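Local coordinates for NADPH-ferredoxin reductase FprA (Mycobacterium tuberculosis, PDB 1LQT), which uses FAD to catalyse electron transfer between NADP(H) and ferredoxin, and may supply electrons to P450 systems, at residues 121-126 / 317-322; 176-181 / 437-442; 228-233 / 251-256; 289-294 / 307-312. All coordinates share one frame; numbering follows the deposited sequence.

Interaction 1: 121-126 / 317-322; sequences GSIAAV and LVVRSV. With ODP (4-oxo-nicotinamide-adenine dinucleotide phosphate), chain I.
Ser-122, Ile-123 and Ala-124 pair in parallel with Val-318, Val-319 and Arg-320, adding strand 122-124 as one of the two outermost strands of the six-stranded sheet that carries the nucleotide. The bonds alternate: Ile-123 N donates to Val-318 O (2.9 Å), then Arg-320 N to Ile-123 O (2.8 Å). As helix 125-132 begins, Ala-125 N still reaches Arg-320 O (2.8 Å), coming from above the carbonyl plane. On the face of Ile-123 and Val-319, branched side chains suit the strands: Ile-123 CG1 meets Val-319 CG2 at 4.1 Å. On the other face, Arg-320 starts with CG between N and carbonyl carbon (chi1 63°), laying its guanidinium over Ala-124 CB, 3.7 Å from the guanidinium plane and offset toward its rim. Two waters in that plane bind NH1, linking it to Ser-122 OG, itself hydrogen-bonded to Glu-117 O, and the strand carbonyls, while NH2 forms a salt bridge with Asp-109. Val-322 CG1 lies 3.4 Å from C4A of the nucleotide's adenine, at the C-terminal edge of the parallel sheet, where Rossmann-type folds bind dinucleotides.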
loop_
_atom_site.group_PDB
_atom_site.type_symbol
_atom_site.label_atom_id
_atom_site.label_comp_id
_atom_site.label_asym_id
_atom_site.label_seq_id
_atom_site.Cartn_x
_atom_site.Cartn_y
_atom_site.Cartn_z
ATOM N N GLY A 121 -21.283 3.754 -0.303
ATOM C CA GLY A 121 -20.737 4.896 0.413
ATOM C C GLY A 121 -19.793 4.517 1.540
ATOM O O GLY A 121 -19.199 5.397 2.125
ATOM N N SER A 122 -19.718 3.235 1.886
ATOM C CA SER A 122 -18.793 2.717 2.896
ATOM C C SER A 122 -17.759 1.857 2.186
ATOM O O SER A 122 -18.102 0.822 1.640
ATOM C CB SER A 122 -19.540 1.882 3.919
ATOM O OG SER A 122 -18.641 1.211 4.783
ATOM N N ILE A 123 -16.521 2.323 2.167
ATOM C CA ILE A 123 -15.444 1.690 1.420
ATOM C C ILE A 123 -14.188 1.649 2.255
ATOM O O ILE A 123 -14.111 2.293 3.286
ATOM C CB ILE A 123 -15.192 2.422 0.070
ATOM C CG1 ILE A 123 -14.694 3.846 0.287
ATOM C CG2 ILE A 123 -16.423 2.393 -0.777
ATOM C CD1 ILE A 123 -14.392 4.580 -1.010
ATOM N N ALA A 124 -13.207 0.886 1.790
ATOM C CA ALA A 124 -11.894 0.872 2.398
ATOM C C ALA A 124 -10.983 1.863 1.736
ATOM O O ALA A 124 -11.117 2.189 0.565
ATOM C CB ALA A 124 -11.260 -0.517 2.309
ATOM N N ALA A 125 -9.993 2.311 2.474
ATOM C CA ALA A 125 -8.956 3.107 1.887
ATOM C C ALA A 125 -8.255 2.368 0.758
ATOM O O ALA A 125 -7.868 2.977 -0.233
ATOM C CB ALA A 125 -7.954 3.599 2.924
ATOM N N VAL A 126 -8.073 1.053 0.905
ATOM C CA VAL A 126 -7.474 0.301 -0.198
ATOM C C VAL A 126 -8.186 0.643 -1.524
ATOM O O VAL A 126 -7.558 0.896 -2.545
ATOM C CB VAL A 126 -7.558 -1.211 0.057
ATOM C CG1 VAL A 126 -6.977 -1.975 -1.114
ATOM C CG2 VAL A 126 -6.806 -1.562 1.338
ATOM N N LEU A 317 -20.060 9.528 3.145
ATOM C CA LEU A 317 -18.934 8.680 2.745
ATOM C C LEU A 317 -18.230 8.265 4.011
ATOM O O LEU A 317 -17.932 9.111 4.849
ATOM C CB LEU A 317 -17.960 9.447 1.859
ATOM C CG LEU A 317 -16.701 8.687 1.433
ATOM C CD1 LEU A 317 -17.016 7.536 0.515
ATOM C CD2 LEU A 317 -15.709 9.656 0.799
ATOM N N VAL A 318 -17.952 6.972 4.151
ATOM C CA VAL A 318 -17.136 6.443 5.232
ATOM C C VAL A 318 -16.019 5.646 4.556
ATOM O O VAL A 318 -16.289 4.711 3.806
ATOM C CB VAL A 318 -17.938 5.543 6.184
ATOM C CG1 VAL A 318 -17.001 4.906 7.209
ATOM C CG2 VAL A 318 -19.007 6.345 6.887
ATOM N N VAL A 319 -14.788 6.043 4.817
ATOM C CA VAL A 319 -13.620 5.330 4.334
ATOM C C VAL A 319 -12.914 4.731 5.541
ATOM O O VAL A 319 -12.459 5.437 6.423
ATOM C CB VAL A 319 -12.640 6.233 3.598
ATOM C CG1 VAL A 319 -11.467 5.417 3.057
ATOM C CG2 VAL A 319 -13.327 6.984 2.466
ATOM N N ARG A 320 -12.855 3.409 5.588
ATOM C CA ARG A 320 -12.118 2.732 6.649
ATOM C C ARG A 320 -10.652 2.638 6.243
ATOM O O ARG A 320 -10.319 2.015 5.242
ATOM C CB ARG A 320 -12.708 1.372 7.009
ATOM C CG ARG A 320 -12.685 0.327 5.900
ATOM C CD ARG A 320 -13.277 -0.992 6.327
ATOM N NE ARG A 320 -13.310 -1.940 5.232
ATOM C CZ ARG A 320 -14.273 -2.001 4.337
ATOM N NH1 ARG A 320 -15.306 -1.167 4.323
ATOM N NH2 ARG A 320 -14.218 -2.932 3.401
ATOM N N SER A 321 -9.787 3.267 7.022
ATOM C CA SER A 321 -8.341 3.182 6.838
ATOM C C SER A 321 -7.755 2.483 8.046
ATOM O O SER A 321 -7.006 3.051 8.825
ATOM C CB SER A 321 -7.737 4.565 6.574
ATOM O OG SER A 321 -6.393 4.413 6.166
ATOM N N VAL A 322 -8.139 1.227 8.187
ATOM C CA VAL A 322 -7.779 0.445 9.355
ATOM C C VAL A 322 -6.794 -0.648 9.016
ATOM O O VAL A 322 -6.667 -1.635 9.741
ATOM C CB VAL A 322 -8.988 -0.016 10.170
ATOM C CG1 VAL A 322 -9.774 1.182 10.634
ATOM C CG2 VAL A 322 -9.899 -0.983 9.400
HETATM O O1X ODP I . -5.495 1.359 17.718
HETATM P P2B ODP I . -4.610 1.053 16.549
HETATM O O2X ODP I . -3.203 1.599 16.676
HETATM O O3X ODP I . -4.602 -0.421 16.176
HETATM O O2B ODP I . -5.321 1.856 15.344
HETATM C C2B ODP I . -5.067 1.566 13.973
HETATM C C3B ODP I . -4.202 2.573 13.251
HETATM O O3B ODP I . -4.528 3.889 13.670
HETATM C C1B ODP I . -6.339 1.659 13.212
HETATM N N9A ODP I . -7.299 0.600 13.400
HETATM C C8A ODP I . -7.137 -0.746 13.187
HETATM N N7A ODP I . -8.253 -1.416 13.400
HETATM C C5A ODP I . -9.197 -0.485 13.765
HETATM C C4A ODP I . -8.593 0.774 13.773
HETATM N N3A ODP I . -9.222 1.939 14.069
HETATM C C2A ODP I . -10.520 1.793 14.387
HETATM N N1A ODP I . -11.194 0.608 14.394
HETATM C C6A ODP I . -10.535 -0.548 14.081
HETATM N N6A ODP I . -11.261 -1.673 14.037
HETATM O O4B ODP I . -5.908 1.668 11.863
HETATM C C4B ODP I . -4.673 2.396 11.807
HETATM C C5B ODP I . -3.698 1.642 10.951
HETATM O O5B ODP I . -2.567 2.461 10.765
HETATM P PA ODP I . -1.251 1.839 10.111
HETATM O O1A ODP I . -0.216 2.870 10.137
HETATM O O2A ODP I . -0.935 0.522 10.699
HETATM O O3 ODP I . -1.738 1.512 8.626
HETATM P PN ODP I . -1.931 2.433 7.297
HETATM O O1N ODP I . -2.428 3.780 7.650
HETATM O O2N ODP I . -2.704 1.560 6.389
HETATM O O5D ODP I . -0.455 2.623 6.779
HETATM C C5D ODP I . 0.283 1.455 6.336
HETATM C C4D ODP I . 1.760 1.788 6.350
HETATM O O4D ODP I . 2.128 2.631 5.265
HETATM C C1D ODP I . 2.810 3.780 5.772
HETATM C C2D ODP I . 2.380 3.888 7.174
HETATM O O2D ODP I . 3.103 4.771 7.954
HETATM C C3D ODP I . 2.193 2.490 7.631
HETATM O O3D ODP I . 3.442 1.999 8.072
HETATM N N1N ODP I . 2.711 4.895 4.897
HETATM C C2N ODP I . 3.714 5.886 4.992
HETATM C C3N ODP I . 3.451 7.115 4.485
HETATM C C7N ODP I . 4.597 8.116 4.686
HETATM N N7N ODP I . 4.379 9.321 4.226
HETATM O O7N ODP I . 5.624 7.720 5.281
HETATM C C4N ODP I . 2.230 7.481 3.901
HETATM O O99 ODP I . 1.961 8.650 3.486
HETATM C C5N ODP I . 1.198 6.437 3.837
HETATM C C6N ODP I . 1.462 5.154 4.363
HETATM O O HOH W 1 -15.918 1.453 5.536
HETATM O O HOH W 2 -17.330 -1.804 2.412
HETATM O O HOH W 3 -7.778 0.460 3.993
#

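Interaction 2: 176-181 / 437-442; sequences TDIADH and HGRPRV
Arg-439 lies along the Thr-176 carbonyl from CB to NE, and its tip turns to Asp-180. CB and CG pass alongside, CG at 3.6 Å from Thr-176 O. The chain then bends at CD (chi3 72°), which swings NE back onto the same oxygen: NE donates to Thr-176 O at 2.8 Å, nearly in line with the C=O bond. At the tip, NH1 and NH2 both grip Asp-180 OD1 end-on in a salt bridge, NH1 at 2.7 Å on the syn lone pair and NH2 at 3.0 Å from the anti side, out of the carboxylate plane. Arginine suits the place because its NE and NH donors lie in one plane; they tie the turn before helix 180-186 to the loop after helix 420-434. That turn is an ST turn, with Thr-176 OG1, also hydrogen-bonded to Leu-173 O, accepting from Ile-178 N, while Gly-438 closes the helix before Arg-439 as the C-prime residue of a Schellman motif. Val-442 CG2 lies over one guanidinium face, offset toward the rim, 3.6 Å from its plane. Farther along, Asp-177 CB rests on Arg-441 CG at 3.6 Å; a water bridges Asp-177 OD2 to Arg-441 NE, whose NH1 is salt-bridged to Asp-427 and Glu-430.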
loop_
_atom_site.group_PDB
_atom_site.type_symbol
_atom_site.label_atom_id
_atom_site.label_comp_id
_atom_site.label_asym_id
_atom_site.label_seq_id
_atom_site.Cartn_x
_atom_site.Cartn_y
_atom_site.Cartn_z
ATOM N N THR A 176 -1.078 16.890 -10.534
ATOM C CA THR A 176 -0.480 15.650 -10.058
ATOM C C THR A 176 -0.849 14.519 -11.013
ATOM O O THR A 176 -1.664 14.694 -11.922
ATOM C CB THR A 176 -0.970 15.253 -8.636
ATOM O OG1 THR A 176 -2.329 14.780 -8.703
ATOM C CG2 THR A 176 -0.854 16.396 -7.642
ATOM N N ASP A 177 -0.318 13.337 -10.741
ATOM C CA ASP A 177 -0.647 12.149 -11.508
ATOM C C ASP A 177 -1.858 11.411 -10.987
ATOM O O ASP A 177 -2.070 10.254 -11.335
ATOM C CB ASP A 177 0.573 11.222 -11.630
ATOM C CG ASP A 177 0.966 10.556 -10.366
ATOM O OD1 ASP A 177 0.290 10.716 -9.324
ATOM O OD2 ASP A 177 1.977 9.792 -10.401
ATOM N N ILE A 178 -2.708 12.083 -10.227
ATOM C CA ILE A 178 -3.980 11.511 -9.800
ATOM C C ILE A 178 -4.763 11.021 -11.012
ATOM O O ILE A 178 -4.700 11.603 -12.104
ATOM C CB ILE A 178 -4.789 12.571 -8.999
ATOM C CG1 ILE A 178 -5.950 11.932 -8.239
ATOM C CG2 ILE A 178 -5.240 13.716 -9.916
ATOM C CD1 ILE A 178 -6.589 12.882 -7.240
ATOM N N ALA A 179 -5.557 9.978 -10.817
ATOM C CA ALA A 179 -6.412 9.478 -11.869
ATOM C C ALA A 179 -7.358 10.569 -12.370
ATOM O O ALA A 179 -8.007 11.266 -11.578
ATOM C CB ALA A 179 -7.243 8.340 -11.344
ATOM N N ASP A 180 -7.535 10.639 -13.681
ATOM C CA ASP A 180 -8.461 11.604 -14.246
ATOM C C ASP A 180 -9.879 11.387 -13.727
ATOM O O ASP A 180 -10.595 12.371 -13.488
ATOM C CB ASP A 180 -8.461 11.551 -15.762
ATOM C CG ASP A 180 -7.362 12.348 -16.395
ATOM O OD1 ASP A 180 -6.712 13.166 -15.720
ATOM O OD2 ASP A 180 -7.192 12.246 -17.635
ATOM N N HIS A 181 -10.316 10.147 -13.514
ATOM C CA HIS A 181 -11.665 9.935 -13.046
ATOM C C HIS A 181 -11.878 10.480 -11.632
ATOM O O HIS A 181 -12.968 10.925 -11.267
ATOM C CB HIS A 181 -12.047 8.443 -13.200
ATOM C CG HIS A 181 -11.122 7.441 -12.542
ATOM N ND1 HIS A 181 -10.590 6.342 -13.206
ATOM C CD2 HIS A 181 -10.728 7.313 -11.250
ATOM C CE1 HIS A 181 -9.888 5.603 -12.354
ATOM N NE2 HIS A 181 -9.955 6.170 -11.164
ATOM N N HIS A 437 0.575 19.168 -19.552
ATOM C CA HIS A 437 -0.436 19.671 -18.651
ATOM C C HIS A 437 0.075 19.927 -17.251
ATOM O O HIS A 437 -0.685 20.147 -16.314
ATOM C CB HIS A 437 -1.611 18.691 -18.625
ATOM C CG HIS A 437 -2.193 18.482 -19.979
ATOM N ND1 HIS A 437 -2.716 19.515 -20.725
ATOM C CD2 HIS A 437 -2.263 17.383 -20.758
ATOM C CE1 HIS A 437 -3.132 19.048 -21.886
ATOM N NE2 HIS A 437 -2.874 17.756 -21.930
ATOM N N GLY A 438 1.393 19.919 -17.109
ATOM C CA GLY A 438 2.020 20.177 -15.833
ATOM C C GLY A 438 2.016 19.029 -14.859
ATOM O O GLY A 438 2.286 19.244 -13.701
ATOM N N ARG A 439 1.724 17.829 -15.332
ATOM C CA ARG A 439 1.596 16.650 -14.497
ATOM C C ARG A 439 2.735 15.685 -14.767
ATOM O O ARG A 439 3.215 15.624 -15.903
ATOM C CB ARG A 439 0.268 15.949 -14.795
ATOM C CG ARG A 439 -0.939 16.870 -14.671
ATOM C CD ARG A 439 -2.202 16.327 -15.255
ATOM N NE ARG A 439 -2.765 15.248 -14.459
ATOM C CZ ARG A 439 -3.909 14.631 -14.742
ATOM N NH1 ARG A 439 -4.619 14.927 -15.820
ATOM N NH2 ARG A 439 -4.345 13.647 -13.971
ATOM N N PRO A 440 3.157 14.881 -13.791
ATOM C CA PRO A 440 4.224 13.922 -14.086
ATOM C C PRO A 440 3.814 12.886 -15.132
ATOM O O PRO A 440 4.635 12.447 -15.922
ATOM C CB PRO A 440 4.516 13.284 -12.715
ATOM C CG PRO A 440 4.055 14.306 -11.730
ATOM C CD PRO A 440 2.884 14.958 -12.339
ATOM N N ARG A 441 2.551 12.499 -15.074
ATOM C CA ARG A 441 2.008 11.547 -16.019
ATOM C C ARG A 441 0.491 11.588 -15.908
ATOM O O ARG A 441 -0.054 12.102 -14.929
ATOM C CB ARG A 441 2.506 10.120 -15.767
ATOM C CG ARG A 441 2.003 9.511 -14.489
ATOM C CD ARG A 441 2.498 8.081 -14.252
ATOM N NE ARG A 441 3.951 8.006 -14.159
ATOM C CZ ARG A 441 4.780 7.279 -14.941
ATOM N NH1 ARG A 441 4.354 6.476 -15.924
ATOM N NH2 ARG A 441 6.078 7.355 -14.722
ATOM N N VAL A 442 -0.168 11.022 -16.918
ATOM C CA VAL A 442 -1.594 10.686 -16.828
ATOM C C VAL A 442 -1.647 9.205 -17.026
ATOM O O VAL A 442 -1.238 8.699 -18.057
ATOM C CB VAL A 442 -2.476 11.427 -17.856
ATOM C CG1 VAL A 442 -3.907 11.020 -17.687
ATOM C CG2 VAL A 442 -2.307 12.910 -17.752
HETATM O O HOH W 4 4.308 9.386 -11.779
#

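Interaction 3: 228-233 / 251-256; sequences AELDGI and VLRGYA
Leu-230 and Ile-233 meet the last turns of helix 243-256 from a 3-10 turn that runs into a type II beta turn, part of the connection that follows strand 221-224, an outermost strand of the nucleotide-binding sheet. The 3-10 turn, residues 228-230, is closed by a bond from Asp-231 N to Ala-228 O, and it presents Leu-230 to the helix. This leucine carries the apolar half of the contact. Its CG lies opposite the carbonyl carbon (chi1 -65°) and the chain continues extended (chi2 172°), which sends CD1 forward onto the helix surface: 3.8 Å from Arg-253 CA, 3.9 Å from Arg-253 CG and 3.9 Å from Ala-256 CB. A leucine is long enough to reach the helix from the turn, and the small methyl of Ala-256 leaves room for it. Asp-231 and Gly-232 then form the corner of the beta turn, in which Ile-233 N donates to Leu-230 O. Gly-232 sits at positive phi, a conformation that glycine adopts readily and that type II turns commonly place at this position. The turn also aims two carbonyls at Arg-253, whose chain is extended from CG to NE and so reaches them; its NH2 is additionally salt-bridged to Asp-235. A water accepts a hydrogen bond from Arg-253 NH1 and donates one to Leu-230 O, while NH2 donates directly to Ile-233 O at 2.9 Å, tilted 31° from the carbonyl plane.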
loop_
_atom_site.group_PDB
_atom_site.type_symbol
_atom_site.label_atom_id
_atom_site.label_comp_id
_atom_site.label_asym_id
_atom_site.label_seq_id
_atom_site.Cartn_x
_atom_site.Cartn_y
_atom_site.Cartn_z
ATOM N N ALA A 228 -9.966 19.657 23.952
ATOM C CA ALA A 228 -10.315 18.543 24.813
ATOM C C ALA A 228 -9.716 17.227 24.346
ATOM O O ALA A 228 -9.573 16.312 25.137
ATOM C CB ALA A 228 -11.822 18.390 24.924
ATOM N N GLU A 229 -9.392 17.118 23.059
ATOM C CA GLU A 229 -8.769 15.912 22.543
ATOM C C GLU A 229 -7.377 15.690 23.143
ATOM O O GLU A 229 -6.842 14.605 23.068
ATOM C CB GLU A 229 -8.661 15.955 21.020
ATOM C CG GLU A 229 -9.982 16.009 20.290
ATOM C CD GLU A 229 -10.822 14.765 20.392
ATOM O OE1 GLU A 229 -10.257 13.684 20.528
ATOM O OE2 GLU A 229 -12.062 14.875 20.314
ATOM N N LEU A 230 -6.791 16.741 23.698
ATOM C CA LEU A 230 -5.478 16.689 24.280
ATOM C C LEU A 230 -5.535 16.671 25.800
ATOM O O LEU A 230 -4.485 16.610 26.445
ATOM C CB LEU A 230 -4.606 17.831 23.773
ATOM C CG LEU A 230 -4.332 17.733 22.269
ATOM C CD1 LEU A 230 -3.659 18.937 21.739
ATOM C CD2 LEU A 230 -3.470 16.524 21.954
ATOM N N ASP A 231 -6.711 16.688 26.416
ATOM C CA ASP A 231 -6.760 16.594 27.875
ATOM C C ASP A 231 -6.295 15.215 28.277
ATOM O O ASP A 231 -6.686 14.200 27.695
ATOM C CB ASP A 231 -8.195 16.814 28.368
ATOM C CG ASP A 231 -8.340 16.809 29.865
ATOM O OD1 ASP A 231 -7.328 17.093 30.570
ATOM O OD2 ASP A 231 -9.452 16.522 30.338
ATOM N N GLY A 232 -5.397 15.167 29.247
ATOM C CA GLY A 232 -4.824 13.918 29.705
ATOM C C GLY A 232 -3.675 13.428 28.848
ATOM O O GLY A 232 -3.158 12.349 29.116
ATOM N N ILE A 233 -3.306 14.201 27.832
ATOM C CA ILE A 233 -2.231 13.857 26.885
ATOM C C ILE A 233 -1.062 14.736 27.269
ATOM O O ILE A 233 -1.118 15.939 27.039
ATOM C CB ILE A 233 -2.689 14.084 25.437
ATOM C CG1 ILE A 233 -4.020 13.355 25.156
ATOM C CG2 ILE A 233 -1.615 13.635 24.461
ATOM C CD1 ILE A 233 -4.033 11.900 25.527
ATOM N N VAL A 251 3.001 19.018 17.198
ATOM C CA VAL A 251 2.268 19.441 16.014
ATOM C C VAL A 251 0.758 19.494 16.279
ATOM O O VAL A 251 0.086 20.456 15.926
ATOM C CB VAL A 251 2.604 18.545 14.832
ATOM C CG1 VAL A 251 1.699 18.837 13.661
ATOM C CG2 VAL A 251 4.078 18.711 14.445
ATOM N N LEU A 252 0.235 18.477 16.951
ATOM C CA LEU A 252 -1.183 18.458 17.261
ATOM C C LEU A 252 -1.573 19.619 18.185
ATOM O O LEU A 252 -2.620 20.206 18.013
ATOM C CB LEU A 252 -1.600 17.126 17.886
ATOM C CG LEU A 252 -1.449 15.898 16.990
ATOM C CD1 LEU A 252 -1.926 14.695 17.769
ATOM C CD2 LEU A 252 -2.189 16.000 15.659
ATOM N N ARG A 253 -0.741 19.903 19.186
ATOM C CA ARG A 253 -1.010 21.046 20.044
ATOM C C ARG A 253 -1.067 22.328 19.218
ATOM O O ARG A 253 -1.904 23.200 19.472
ATOM C CB ARG A 253 0.050 21.189 21.133
ATOM C CG ARG A 253 0.084 20.086 22.185
ATOM C CD ARG A 253 0.899 20.476 23.396
ATOM N NE ARG A 253 1.181 19.368 24.287
ATOM C CZ ARG A 253 0.306 18.834 25.113
ATOM N NH1 ARG A 253 -0.923 19.304 25.160
ATOM N NH2 ARG A 253 0.685 17.837 25.902
ATOM N N GLY A 254 -0.162 22.462 18.251
ATOM C CA GLY A 254 -0.176 23.632 17.404
ATOM C C GLY A 254 -1.500 23.773 16.674
ATOM O O GLY A 254 -2.050 24.855 16.568
ATOM N N TYR A 255 -2.012 22.681 16.145
ATOM C CA TYR A 255 -3.310 22.758 15.465
ATOM C C TYR A 255 -4.445 23.091 16.428
ATOM O O TYR A 255 -5.320 23.902 16.087
ATOM C CB TYR A 255 -3.640 21.444 14.746
ATOM C CG TYR A 255 -2.769 21.180 13.535
ATOM C CD1 TYR A 255 -2.622 22.141 12.546
ATOM C CD2 TYR A 255 -2.200 19.967 13.326
ATOM C CE1 TYR A 255 -1.833 21.902 11.440
ATOM C CE2 TYR A 255 -1.403 19.723 12.211
ATOM C CZ TYR A 255 -1.212 20.709 11.294
ATOM O OH TYR A 255 -0.421 20.528 10.183
ATOM N N ALA A 256 -4.418 22.500 17.625
ATOM C CA ALA A 256 -5.470 22.757 18.588
ATOM C C ALA A 256 -5.483 24.211 19.040
ATOM O O ALA A 256 -6.545 24.722 19.418
ATOM C CB ALA A 256 -5.329 21.800 19.776
HETATM O O HOH W 5 -2.900 18.706 27.219
#

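Interaction 4: 289-294 / 307-312; sequences LGRNEL and TGEREE
Leu-289 and Glu-311 form an antiparallel hydrogen-bonded pair, Leu-289 N to Glu-311 O at 2.7 Å and Glu-311 N to Leu-289 O at 2.9 Å, but the two strands diverge, their short axes 141° apart. Toward Thr-307 the ladder is replaced by a local arrangement: Arg-291 O accepts both from Thr-307 N (2.9 Å) and from Thr-307 OG1 (2.7 Å). The hydroxyl sits between the backbone N and carbonyl carbon (chi1 61°), from where it also accepts from Glu-309 N, making an ST turn. Threonine suits this place because its hydroxyl serves both strands and its methyl lies over the centre of the Arg-291 guanidinium, 3.9 Å from the plane. Gly-308, at positive phi, lets the chain turn here. Arg-291 and Glu-309 run side by side and join side-on, NE to OE1 at 2.8 Å and NH2 to OE2 at 2.7 Å, a two-bond salt bridge whose planes are still 42° apart. Where Gly-290 has no side chain, Arg-310 NH1 comes to 3.7 Å from its CA while donating to Glu-309 O. Glu-311 OE2 forms a salt bridge with Arg-270, outside the hairpin. Cross-strand polar pairs of this kind suit an exposed beta hairpin, here strands 286-296 and 302-314 of a three-stranded antiparallel sheet.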
loop_
_atom_site.group_PDB
_atom_site.type_symbol
_atom_site.label_atom_id
_atom_site.label_comp_id
_atom_site.label_asym_id
_atom_site.label_seq_id
_atom_site.Cartn_x
_atom_site.Cartn_y
_atom_site.Cartn_z
ATOM N N LEU A 289 -21.189 6.580 16.515
ATOM C CA LEU A 289 -19.863 6.593 17.118
ATOM C C LEU A 289 -19.980 6.313 18.609
ATOM O O LEU A 289 -20.962 6.671 19.262
ATOM C CB LEU A 289 -19.231 7.974 16.917
ATOM C CG LEU A 289 -19.078 8.414 15.466
ATOM C CD1 LEU A 289 -18.576 9.847 15.413
ATOM C CD2 LEU A 289 -18.177 7.491 14.670
ATOM N N GLY A 290 -18.960 5.639 19.124
ATOM C CA GLY A 290 -18.864 5.322 20.535
ATOM C C GLY A 290 -17.591 5.888 21.122
ATOM O O GLY A 290 -16.530 5.830 20.514
ATOM N N ARG A 291 -17.683 6.408 22.346
ATOM C CA ARG A 291 -16.523 6.921 23.039
ATOM C C ARG A 291 -15.830 5.777 23.778
ATOM O O ARG A 291 -16.471 4.970 24.439
ATOM C CB ARG A 291 -16.926 8.037 24.021
ATOM C CG ARG A 291 -15.752 8.687 24.694
ATOM C CD ARG A 291 -16.130 9.867 25.562
ATOM N NE ARG A 291 -16.860 9.508 26.765
ATOM C CZ ARG A 291 -16.325 9.338 27.964
ATOM N NH1 ARG A 291 -15.037 9.411 28.137
ATOM N NH2 ARG A 291 -17.142 9.120 29.002
ATOM N N ASN A 292 -14.506 5.799 23.714
ATOM C CA ASN A 292 -13.634 4.867 24.398
ATOM C C ASN A 292 -12.851 5.555 25.508
ATOM O O ASN A 292 -12.631 6.768 25.473
ATOM C CB ASN A 292 -12.623 4.280 23.401
ATOM C CG ASN A 292 -13.293 3.571 22.265
ATOM O OD1 ASN A 292 -14.305 2.901 22.454
ATOM N ND2 ASN A 292 -12.711 3.684 21.071
ATOM N N GLU A 293 -12.371 4.739 26.439
ATOM C CA GLU A 293 -11.353 5.120 27.397
ATOM C C GLU A 293 -10.162 4.183 27.221
ATOM O O GLU A 293 -10.327 3.064 26.801
ATOM C CB GLU A 293 -11.880 5.013 28.829
ATOM C CG GLU A 293 -13.008 6.009 29.137
ATOM C CD GLU A 293 -13.672 5.771 30.465
ATOM O OE1 GLU A 293 -14.030 4.627 30.730
ATOM O OE2 GLU A 293 -13.832 6.714 31.258
ATOM N N LEU A 294 -8.985 4.644 27.557
ATOM C CA LEU A 294 -7.787 3.834 27.493
ATOM C C LEU A 294 -7.619 3.042 28.774
ATOM O O LEU A 294 -7.718 3.583 29.860
ATOM C CB LEU A 294 -6.563 4.697 27.258
ATOM C CG LEU A 294 -6.597 5.418 25.897
ATOM C CD1 LEU A 294 -5.461 6.376 25.789
ATOM C CD2 LEU A 294 -6.603 4.483 24.716
ATOM N N THR A 307 -17.109 2.849 26.296
ATOM C CA THR A 307 -17.920 3.358 27.410
ATOM C C THR A 307 -19.387 3.010 27.303
ATOM O O THR A 307 -20.113 3.131 28.289
ATOM C CB THR A 307 -17.912 4.882 27.468
ATOM O OG1 THR A 307 -18.473 5.429 26.261
ATOM C CG2 THR A 307 -16.532 5.421 27.665
ATOM N N GLY A 308 -19.830 2.622 26.111
ATOM C CA GLY A 308 -21.237 2.403 25.831
ATOM C C GLY A 308 -22.016 3.606 25.354
ATOM O O GLY A 308 -23.173 3.502 24.942
ATOM N N GLU A 309 -21.410 4.768 25.431
ATOM C CA GLU A 309 -22.046 5.979 24.944
ATOM C C GLU A 309 -22.146 5.952 23.429
ATOM O O GLU A 309 -21.233 5.478 22.747
ATOM C CB GLU A 309 -21.216 7.165 25.353
ATOM C CG GLU A 309 -21.145 7.376 26.848
ATOM C CD GLU A 309 -20.082 8.380 27.257
ATOM O OE1 GLU A 309 -19.602 9.151 26.388
ATOM O OE2 GLU A 309 -19.694 8.377 28.459
ATOM N N ARG A 310 -23.241 6.514 22.915
ATOM C CA ARG A 310 -23.496 6.524 21.459
ATOM C C ARG A 310 -23.882 7.913 20.986
ATOM O O ARG A 310 -24.693 8.565 21.632
ATOM C CB ARG A 310 -24.569 5.498 21.111
ATOM C CG ARG A 310 -24.210 4.089 21.556
ATOM C CD ARG A 310 -23.113 3.502 20.683
ATOM N NE ARG A 310 -22.757 2.141 21.082
ATOM C CZ ARG A 310 -21.692 1.813 21.805
ATOM N NH1 ARG A 310 -20.856 2.725 22.260
ATOM N NH2 ARG A 310 -21.436 0.536 22.064
ATOM N N GLU A 311 -23.310 8.307 19.851
ATOM C CA GLU A 311 -23.526 9.608 19.202
ATOM C C GLU A 311 -23.759 9.263 17.722
ATOM O O GLU A 311 -23.106 8.384 17.199
ATOM C CB GLU A 311 -22.185 10.414 19.318
ATOM C CG GLU A 311 -21.994 11.709 18.571
ATOM C CD GLU A 311 -20.530 12.152 18.534
ATOM O OE1 GLU A 311 -20.185 13.005 17.671
ATOM O OE2 GLU A 311 -19.706 11.655 19.341
ATOM N N GLU A 312 -24.663 9.958 17.051
ATOM C CA GLU A 312 -24.835 9.792 15.604
ATOM C C GLU A 312 -24.416 11.095 14.919
ATOM O O GLU A 312 -24.680 12.198 15.419
ATOM C CB GLU A 312 -26.275 9.382 15.224
ATOM C CG GLU A 312 -26.735 8.099 15.919
ATOM C CD GLU A 312 -27.913 7.395 15.265
ATOM O OE1 GLU A 312 -28.455 7.923 14.282
ATOM O OE2 GLU A 312 -28.251 6.268 15.733
#

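Interactions 1, 3 and 4 belong to the NADP-binding half of the molecule. Interaction 1 joins two strands at one border of the parallel six-stranded sheet, and interaction 3 lies by its other outermost strand, 221-224, with centres 25 Å apart. Interaction 4 belongs to the separate antiparallel sheet; its strand 302-314 leads directly into strand 317-320 of interaction 1, about 20 Å away between centres, and its nearest atoms are about 6 Å from interaction 3. Along the chain, interactions 3 and 4 follow one another between the two segments of interaction 1. Interaction 2, 23 Å from interaction 1 between centres, alternates with it in sequence, so it fastens the C-terminal loop onto the region between interaction 1's two strands.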